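ESX secretion system protein YukD (Bacillus subtilis, PDB 2BPS) is required for secretion of YukE and is probably a component or regulator of the ESX/ESAT-6-like secretion system of this bacterium. Local coordinates at residues L11-L23 / I35-R47. Numbering follows the deposited sequence.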
ATOM      1  N   LEU A  11      -0.982   5.185   6.982  1.00 42.59           N
ATOM      2  CA  LEU A  11      -1.685   4.408   7.997  1.00 43.66           C
ATOM      3  C   LEU A  11      -2.657   5.299   8.774  1.00 45.57           C
ATOM      4  O   LEU A  11      -2.770   5.204   9.999  1.00 45.78           O
ATOM      5  CB  LEU A  11      -0.681   3.772   8.959  1.00 42.77           C
ATOM      6  CG  LEU A  11       0.262   2.750   8.322  1.00 43.05           C
ATOM      7  CD1 LEU A  11       1.346   2.373   9.305  1.00 43.30           C
ATOM      8  CD2 LEU A  11      -0.521   1.526   7.895  1.00 42.34           C
ATOM      9  N   LYS A  12      -3.356   6.162   8.046  1.00 46.53           N
ATOM     10  CA  LYS A  12      -4.331   7.069   8.636  1.00 47.16           C
ATOM     11  C   LYS A  12      -5.298   6.322   9.566  1.00 46.75           C
ATOM     12  O   LYS A  12      -5.534   6.745  10.694  1.00 44.48           O
ATOM     13  CB  LYS A  12      -5.109   7.761   7.510  1.00 48.97           C
ATOM     14  CG  LYS A  12      -6.175   8.740   7.963  1.00 53.98           C
ATOM     15  CD  LYS A  12      -7.033   9.236   6.785  1.00 59.86           C
ATOM     16  CE  LYS A  12      -6.231  10.048   5.744  1.00 62.90           C
ATOM     17  NZ  LYS A  12      -5.689  11.361   6.245  1.00 64.36           N
ATOM     18  N   HIS A  13      -5.839   5.206   9.076  1.00 47.60           N
ATOM     19  CA  HIS A  13      -6.801   4.384   9.816  1.00 47.79           C
ATOM     20  C   HIS A  13      -6.185   3.500  10.890  1.00 48.03           C
ATOM     21  O   HIS A  13      -6.801   2.526  11.328  1.00 49.20           O
ATOM     22  CB  HIS A  13      -7.592   3.497   8.846  1.00 48.61           C
ATOM     23  CG  HIS A  13      -8.350   4.262   7.809  1.00 51.15           C
ATOM     24  ND1 HIS A  13      -8.812   3.682   6.645  1.00 52.28           N
ATOM     25  CD2 HIS A  13      -8.698   5.569   7.742  1.00 50.56           C
ATOM     26  CE1 HIS A  13      -9.405   4.602   5.905  1.00 52.19           C
ATOM     27  NE2 HIS A  13      -9.348   5.755   6.548  1.00 51.92           N
ATOM     28  N   TYR A  14      -4.963   3.807  11.302  1.00 47.39           N
ATOM     29  CA  TYR A  14      -4.317   3.017  12.338  1.00 47.51           C
ATOM     30  C   TYR A  14      -3.543   3.945  13.271  1.00 49.21           C
ATOM     31  O   TYR A  14      -4.135   4.860  13.842  1.00 50.86           O
ATOM     32  CB  TYR A  14      -3.417   1.960  11.701  1.00 44.90           C
ATOM     33  CG  TYR A  14      -4.195   0.950  10.883  1.00 42.59           C
ATOM     34  CD1 TYR A  14      -4.650   1.252   9.599  1.00 42.21           C
ATOM     35  CD2 TYR A  14      -4.523  -0.289  11.412  1.00 43.05           C
ATOM     36  CE1 TYR A  14      -5.422   0.336   8.864  1.00 40.82           C
ATOM     37  CE2 TYR A  14      -5.292  -1.211  10.688  1.00 41.87           C
ATOM     38  CZ  TYR A  14      -5.738  -0.886   9.421  1.00 41.00           C
ATOM     39  OH  TYR A  14      -6.516  -1.772   8.724  1.00 41.48           O
ATOM     40  N   ASN A  15      -2.239   3.747  13.441  1.00 50.05           N
ATOM     41  CA  ASN A  15      -1.498   4.641  14.332  1.00 51.13           C
ATOM     42  C   ASN A  15      -1.301   6.016  13.693  1.00 50.77           C
ATOM     43  O   ASN A  15      -0.774   6.930  14.323  1.00 50.63           O
ATOM     44  CB  ASN A  15      -0.140   4.049  14.717  1.00 52.42           C
ATOM     45  CG  ASN A  15       0.783   3.900  13.530  1.00 54.27           C
ATOM     46  OD1 ASN A  15       0.548   4.484  12.462  1.00 54.57           O
ATOM     47  ND2 ASN A  15       1.856   3.128  13.710  1.00 55.52           N
ATOM     48  N   GLY A  16      -1.717   6.142  12.433  1.00 51.40           N
ATOM     49  CA  GLY A  16      -1.625   7.405  11.713  1.00 50.19           C
ATOM     50  C   GLY A  16      -0.294   7.821  11.102  1.00 49.17           C
ATOM     51  O   GLY A  16      -0.155   8.971  10.669  1.00 49.82           O
ATOM     52  N   SER A  17       0.687   6.925  11.048  1.00 46.75           N
ATOM     53  CA  SER A  17       1.973   7.313  10.473  1.00 45.57           C
ATOM     54  C   SER A  17       1.975   7.299   8.937  1.00 44.89           C
ATOM     55  O   SER A  17       0.997   6.896   8.297  1.00 45.54           O
ATOM     56  CB  SER A  17       3.095   6.429  11.031  1.00 45.05           C
ATOM     57  OG  SER A  17       2.740   5.061  11.005  1.00 46.68           O
ATOM     58  N   VAL A  18       3.072   7.752   8.347  1.00 42.03           N
ATOM     59  CA  VAL A  18       3.186   7.807   6.900  1.00 40.55           C
ATOM     60  C   VAL A  18       4.626   7.610   6.465  1.00 41.52           C
ATOM     61  O   VAL A  18       5.497   8.376   6.868  1.00 42.70           O
ATOM     62  CB  VAL A  18       2.739   9.168   6.375  1.00 38.12           C
ATOM     63  CG1 VAL A  18       3.022   9.272   4.897  1.00 36.85           C
ATOM     64  CG2 VAL A  18       1.282   9.371   6.665  1.00 37.50           C
ATOM     65  N   PHE A  19       4.888   6.601   5.642  1.00 40.25           N
ATOM     66  CA  PHE A  19       6.250   6.385   5.187  1.00 40.11           C
ATOM     67  C   PHE A  19       6.310   6.167   3.685  1.00 40.18           C
ATOM     68  O   PHE A  19       5.297   5.886   3.060  1.00 40.33           O
ATOM     69  CB  PHE A  19       6.869   5.194   5.905  1.00 39.17           C
ATOM     70  CG  PHE A  19       6.202   3.898   5.603  1.00 39.28           C
ATOM     71  CD1 PHE A  19       4.965   3.595   6.148  1.00 38.74           C
ATOM     72  CD2 PHE A  19       6.814   2.969   4.770  1.00 38.77           C
ATOM     73  CE1 PHE A  19       4.343   2.375   5.870  1.00 39.86           C
ATOM     74  CE2 PHE A  19       6.198   1.750   4.487  1.00 39.39           C
ATOM     75  CZ  PHE A  19       4.962   1.452   5.039  1.00 38.08           C
ATOM     76  N   ASP A  20       7.499   6.318   3.109  1.00 40.69           N
ATOM     77  CA  ASP A  20       7.680   6.111   1.679  1.00 42.71           C
ATOM     78  C   ASP A  20       8.274   4.725   1.441  1.00 44.10           C
ATOM     79  O   ASP A  20       9.046   4.216   2.259  1.00 45.36           O
ATOM     80  CB  ASP A  20       8.577   7.202   1.080  1.00 41.88           C
ATOM     81  CG  ASP A  20       7.863   8.540   0.975  1.00 43.34           C
ATOM     82  OD1 ASP A  20       6.615   8.545   1.063  1.00 42.62           O
ATOM     83  OD2 ASP A  20       8.531   9.582   0.794  1.00 43.66           O
ATOM     84  N   LEU A  21       7.916   4.119   0.316  1.00 44.83           N
ATOM     85  CA  LEU A  21       8.374   2.771  -0.002  1.00 44.87           C
ATOM     86  C   LEU A  21       8.713   2.596  -1.479  1.00 45.09           C
ATOM     87  O   LEU A  21       8.040   3.148  -2.342  1.00 46.57           O
ATOM     88  CB  LEU A  21       7.266   1.783   0.398  1.00 43.80           C
ATOM     89  CG  LEU A  21       7.372   0.255   0.461  1.00 41.91           C
ATOM     90  CD1 LEU A  21       6.411  -0.364  -0.546  1.00 39.97           C
ATOM     91  CD2 LEU A  21       8.797  -0.180   0.245  1.00 41.67           C
ATOM     92  N   ARG A  22       9.775   1.847  -1.760  1.00 45.05           N
ATOM     93  CA  ARG A  22      10.160   1.544  -3.133  1.00 45.61           C
ATOM     94  C   ARG A  22      10.185   0.029  -3.285  1.00 46.09           C
ATOM     95  O   ARG A  22      10.966  -0.659  -2.619  1.00 47.18           O
ATOM     96  CB  ARG A  22      11.546   2.082  -3.482  1.00 45.45           C
ATOM     97  CG  ARG A  22      12.043   1.526  -4.823  1.00 46.55           C
ATOM     98  CD  ARG A  22      13.409   2.046  -5.203  1.00 47.84           C
ATOM     99  NE  ARG A  22      13.373   3.475  -5.483  1.00 51.31           N
ATOM    100  CZ  ARG A  22      14.444   4.202  -5.775  1.00 52.37           C
ATOM    101  NH1 ARG A  22      14.319   5.496  -6.019  1.00 52.72           N
ATOM    102  NH2 ARG A  22      15.641   3.637  -5.822  1.00 54.95           N
ATOM    103  N   LEU A  23       9.335  -0.490  -4.161  1.00 45.54           N
ATOM    104  CA  LEU A  23       9.279  -1.925  -4.382  1.00 46.45           C
ATOM    105  C   LEU A  23       8.886  -2.225  -5.821  1.00 48.09           C
ATOM    106  O   LEU A  23       8.469  -1.336  -6.563  1.00 46.33           O
ATOM    107  CB  LEU A  23       8.269  -2.574  -3.428  1.00 44.17           C
ATOM    108  CG  LEU A  23       6.794  -2.566  -3.833  1.00 40.99           C
ATOM    109  CD1 LEU A  23       5.994  -3.357  -2.808  1.00 40.47           C
ATOM    110  CD2 LEU A  23       6.287  -1.140  -3.938  1.00 40.93           C
ATOM    111  N   ILE A  35       4.812  -5.161   4.693  1.00 42.88           N
ATOM    112  CA  ILE A  35       5.903  -4.240   4.921  1.00 42.84           C
ATOM    113  C   ILE A  35       5.514  -3.172   5.935  1.00 43.60           C
ATOM    114  O   ILE A  35       6.276  -2.870   6.855  1.00 42.44           O
ATOM    115  CB  ILE A  35       6.311  -3.562   3.603  1.00 42.87           C
ATOM    116  CG1 ILE A  35       6.763  -4.636   2.608  1.00 42.21           C
ATOM    117  CG2 ILE A  35       7.405  -2.536   3.852  1.00 41.19           C
ATOM    118  CD1 ILE A  35       7.273  -4.083   1.307  1.00 41.69           C
ATOM    119  N   ALA A  36       4.325  -2.607   5.769  1.00 44.38           N
ATOM    120  CA  ALA A  36       3.855  -1.573   6.674  1.00 45.29           C
ATOM    121  C   ALA A  36       3.941  -2.034   8.119  1.00 46.75           C
ATOM    122  O   ALA A  36       4.476  -1.325   8.967  1.00 46.71           O
ATOM    123  CB  ALA A  36       2.438  -1.201   6.336  1.00 45.08           C
ATOM    124  N   TRP A  37       3.424  -3.226   8.400  1.00 49.66           N
ATOM    125  CA  TRP A  37       3.442  -3.757   9.762  1.00 51.11           C
ATOM    126  C   TRP A  37       4.834  -4.063  10.296  1.00 51.39           C
ATOM    127  O   TRP A  37       5.089  -3.866  11.479  1.00 51.36           O
ATOM    128  CB  TRP A  37       2.512  -4.978   9.870  1.00 51.49           C
ATOM    129  CG  TRP A  37       1.164  -4.619  10.497  1.00 53.37           C
ATOM    130  CD1 TRP A  37       0.732  -4.939  11.761  1.00 54.39           C
ATOM    131  CD2 TRP A  37       0.147  -3.769   9.940  1.00 53.56           C
ATOM    132  NE1 TRP A  37      -0.476  -4.332  12.026  1.00 53.74           N
ATOM    133  CE2 TRP A  37      -0.860  -3.612  10.927  1.00 53.46           C
ATOM    134  CE3 TRP A  37      -0.010  -3.120   8.708  1.00 53.40           C
ATOM    135  CZ2 TRP A  37      -2.005  -2.832  10.720  1.00 53.48           C
ATOM    136  CZ3 TRP A  37      -1.155  -2.340   8.501  1.00 54.20           C
ATOM    137  CH2 TRP A  37      -2.135  -2.206   9.507  1.00 54.17           C
ATOM    138  N   GLN A  38       5.736  -4.523   9.427  1.00 53.35           N
ATOM    139  CA  GLN A  38       7.114  -4.816   9.826  1.00 54.24           C
ATOM    140  C   GLN A  38       7.794  -3.492  10.192  1.00 54.82           C
ATOM    141  O   GLN A  38       8.305  -3.323  11.288  1.00 54.49           O
ATOM    142  CB  GLN A  38       7.894  -5.491   8.677  1.00 54.97           C
ATOM    143  CG  GLN A  38       7.482  -6.942   8.329  1.00 57.73           C
ATOM    144  CD  GLN A  38       8.278  -7.575   7.144  1.00 59.98           C
ATOM    145  OE1 GLN A  38       9.511  -7.507   7.092  1.00 60.91           O
ATOM    146  NE2 GLN A  38       7.561  -8.207   6.210  1.00 59.55           N
ATOM    147  N   ALA A  39       7.763  -2.542   9.269  1.00 56.90           N
ATOM    148  CA  ALA A  39       8.393  -1.238   9.459  1.00 58.89           C
ATOM    149  C   ALA A  39       7.872  -0.332  10.583  1.00 60.51           C
ATOM    150  O   ALA A  39       8.667   0.293  11.286  1.00 59.70           O
ATOM    151  CB  ALA A  39       8.361  -0.469   8.137  1.00 57.52           C
ATOM    152  N   GLN A  40       6.554  -0.242  10.751  1.00 63.40           N
ATOM    153  CA  GLN A  40       5.987   0.638  11.768  1.00 66.45           C
ATOM    154  C   GLN A  40       5.535  -0.039  13.050  1.00 69.11           C
ATOM    155  O   GLN A  40       5.416  -1.264  13.120  1.00 69.49           O
ATOM    156  CB  GLN A  40       4.826   1.443  11.181  1.00 67.04           C
ATOM    157  CG  GLN A  40       5.086   2.955  11.093  1.00 69.38           C
ATOM    158  CD  GLN A  40       6.079   3.354   9.992  1.00 69.85           C
ATOM    159  OE1 GLN A  40       7.197   2.837   9.912  1.00 70.06           O
ATOM    160  NE2 GLN A  40       5.668   4.293   9.150  1.00 70.54           N
ATOM    161  N   SER A  41       5.288   0.786  14.066  1.00 72.15           N
ATOM    162  CA  SER A  41       4.856   0.315  15.382  1.00 75.85           C
ATOM    163  C   SER A  41       3.343   0.233  15.421  1.00 77.43           C
ATOM    164  O   SER A  41       2.687   0.894  16.231  1.00 77.74           O
ATOM    165  CB  SER A  41       5.326   1.283  16.466  1.00 76.64           C
ATOM    166  OG  SER A  41       6.720   1.511  16.373  1.00 79.18           O
ATOM    167  N   VAL A  42       2.791  -0.593  14.550  1.00 79.17           N
ATOM    168  CA  VAL A  42       1.355  -0.718  14.460  1.00 80.59           C
ATOM    169  C   VAL A  42       0.761  -1.791  15.367  1.00 81.85           C
ATOM    170  O   VAL A  42       0.614  -2.958  14.995  1.00 81.92           O
ATOM    171  CB  VAL A  42       0.968  -0.952  13.001  1.00 79.99           C
ATOM    172  CG1 VAL A  42       1.787  -2.084  12.448  1.00 80.81           C
ATOM    173  CG2 VAL A  42      -0.497  -1.215  12.880  1.00 78.92           C
ATOM    174  N   SER A  43       0.426  -1.370  16.578  1.00 83.17           N
ATOM    175  CA  SER A  43      -0.175  -2.252  17.563  1.00 85.72           C
ATOM    176  C   SER A  43      -1.653  -2.295  17.213  1.00 87.00           C
ATOM    177  O   SER A  43      -2.465  -1.666  17.897  1.00 88.24           O
ATOM    178  CB  SER A  43       0.015  -1.654  18.967  1.00 87.07           C
ATOM    179  OG  SER A  43      -0.564  -2.456  19.987  1.00 88.26           O
ATOM    180  N   MET A  44      -2.018  -3.020  16.154  1.00 87.60           N
ATOM    181  CA  MET A  44      -3.426  -3.049  15.765  1.00 86.93           C
ATOM    182  C   MET A  44      -4.166  -4.384  15.805  1.00 85.27           C
ATOM    183  O   MET A  44      -4.906  -4.625  16.755  1.00 85.85           O
ATOM    184  CB  MET A  44      -3.610  -2.383  14.401  1.00 88.97           C
ATOM    185  CG  MET A  44      -3.057  -0.951  14.303  1.00 92.37           C
ATOM    186  SD  MET A  44      -3.325   0.193  15.696  1.00 95.42           S
ATOM    187  CE  MET A  44      -1.577   0.783  16.048  1.00 95.03           C
ATOM    188  N   PRO A  45      -4.001  -5.275  14.804  1.00 83.29           N
ATOM    189  CA  PRO A  45      -3.257  -5.401  13.549  1.00 82.31           C
ATOM    190  C   PRO A  45      -4.032  -4.871  12.325  1.00 81.40           C
ATOM    191  O   PRO A  45      -4.915  -4.030  12.467  1.00 81.07           O
ATOM    192  CB  PRO A  45      -3.042  -6.900  13.473  1.00 83.03           C
ATOM    193  CG  PRO A  45      -4.378  -7.393  13.866  1.00 81.71           C
ATOM    194  CD  PRO A  45      -4.682  -6.554  15.093  1.00 82.60           C
ATOM    195  N   PRO A  46      -3.716  -5.363  11.107  1.00 80.31           N
ATOM    196  CA  PRO A  46      -4.441  -4.867   9.934  1.00 79.61           C
ATOM    197  C   PRO A  46      -5.817  -5.488   9.792  1.00 78.88           C
ATOM    198  O   PRO A  46      -6.088  -6.550  10.345  1.00 78.89           O
ATOM    199  CB  PRO A  46      -3.526  -5.257   8.785  1.00 79.23           C
ATOM    200  CG  PRO A  46      -3.018  -6.564   9.237  1.00 79.47           C
ATOM    201  CD  PRO A  46      -2.646  -6.280  10.677  1.00 79.45           C
ATOM    202  N   ARG A  47      -6.674  -4.824   9.028  1.00 78.29           N
ATOM    203  CA  ARG A  47      -8.030  -5.294   8.815  1.00 77.75           C
ATOM    204  C   ARG A  47      -8.105  -6.279   7.665  1.00 76.69           C
ATOM    205  O   ARG A  47      -7.456  -6.110   6.636  1.00 75.90           O
ATOM    206  CB  ARG A  47      -8.950  -4.111   8.539  1.00 79.09           C
ATOM    207  CG  ARG A  47     -10.428  -4.442   8.588  1.00 82.74           C
ATOM    208  CD  ARG A  47     -11.238  -3.168   8.486  1.00 85.19           C
ATOM    209  NE  ARG A  47     -10.562  -2.090   9.205  1.00 88.71           N
ATOM    210  CZ  ARG A  47     -11.021  -0.847   9.314  1.00 90.43           C
ATOM    211  NH1 ARG A  47     -10.317   0.057   9.990  1.00 90.43           N
ATOM    212  NH2 ARG A  47     -12.180  -0.509   8.754  1.00 91.20           N
TER
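Y14 and W37 form a T-shaped stack. The six-membered ring of W37 turns its edge to one face of Y14, with the planes at 87° and the centroids 5.0 Å apart. CH2 of W37 makes the closest approach, to CE2 of Y14. The W37 ring itself lies between V42 CG1 on one face and P46 CD on the other. Y14 has CG anti to its carbonyl carbon (chi1 -64°), which lays the ring along 44-47. M44 meets the ring edge, and the hydroxyl accepts a hydrogen bond from R47 N (3.1 Å to Y14 OH). The same OH bonds to the C-terminal L81 O, so two partners fix the phenol end.

N15 OD1 closes an Asx turn by accepting from S17 N (2.8 Å). S17 OG donates to the same oxygen from the same face of the amide plane. N15 ND2 gives a weak bond to S41 O across the contact.

Further along strand 18-23, F19 sets CZ 3.9 Å from A36 CB. L21 and L23 both touch I35 CD1. L11 CD2 packs on W37 CZ3. The hairpin thus packs against the helix and the loop after it, as in the ubiquitin-like beta-grasp fold.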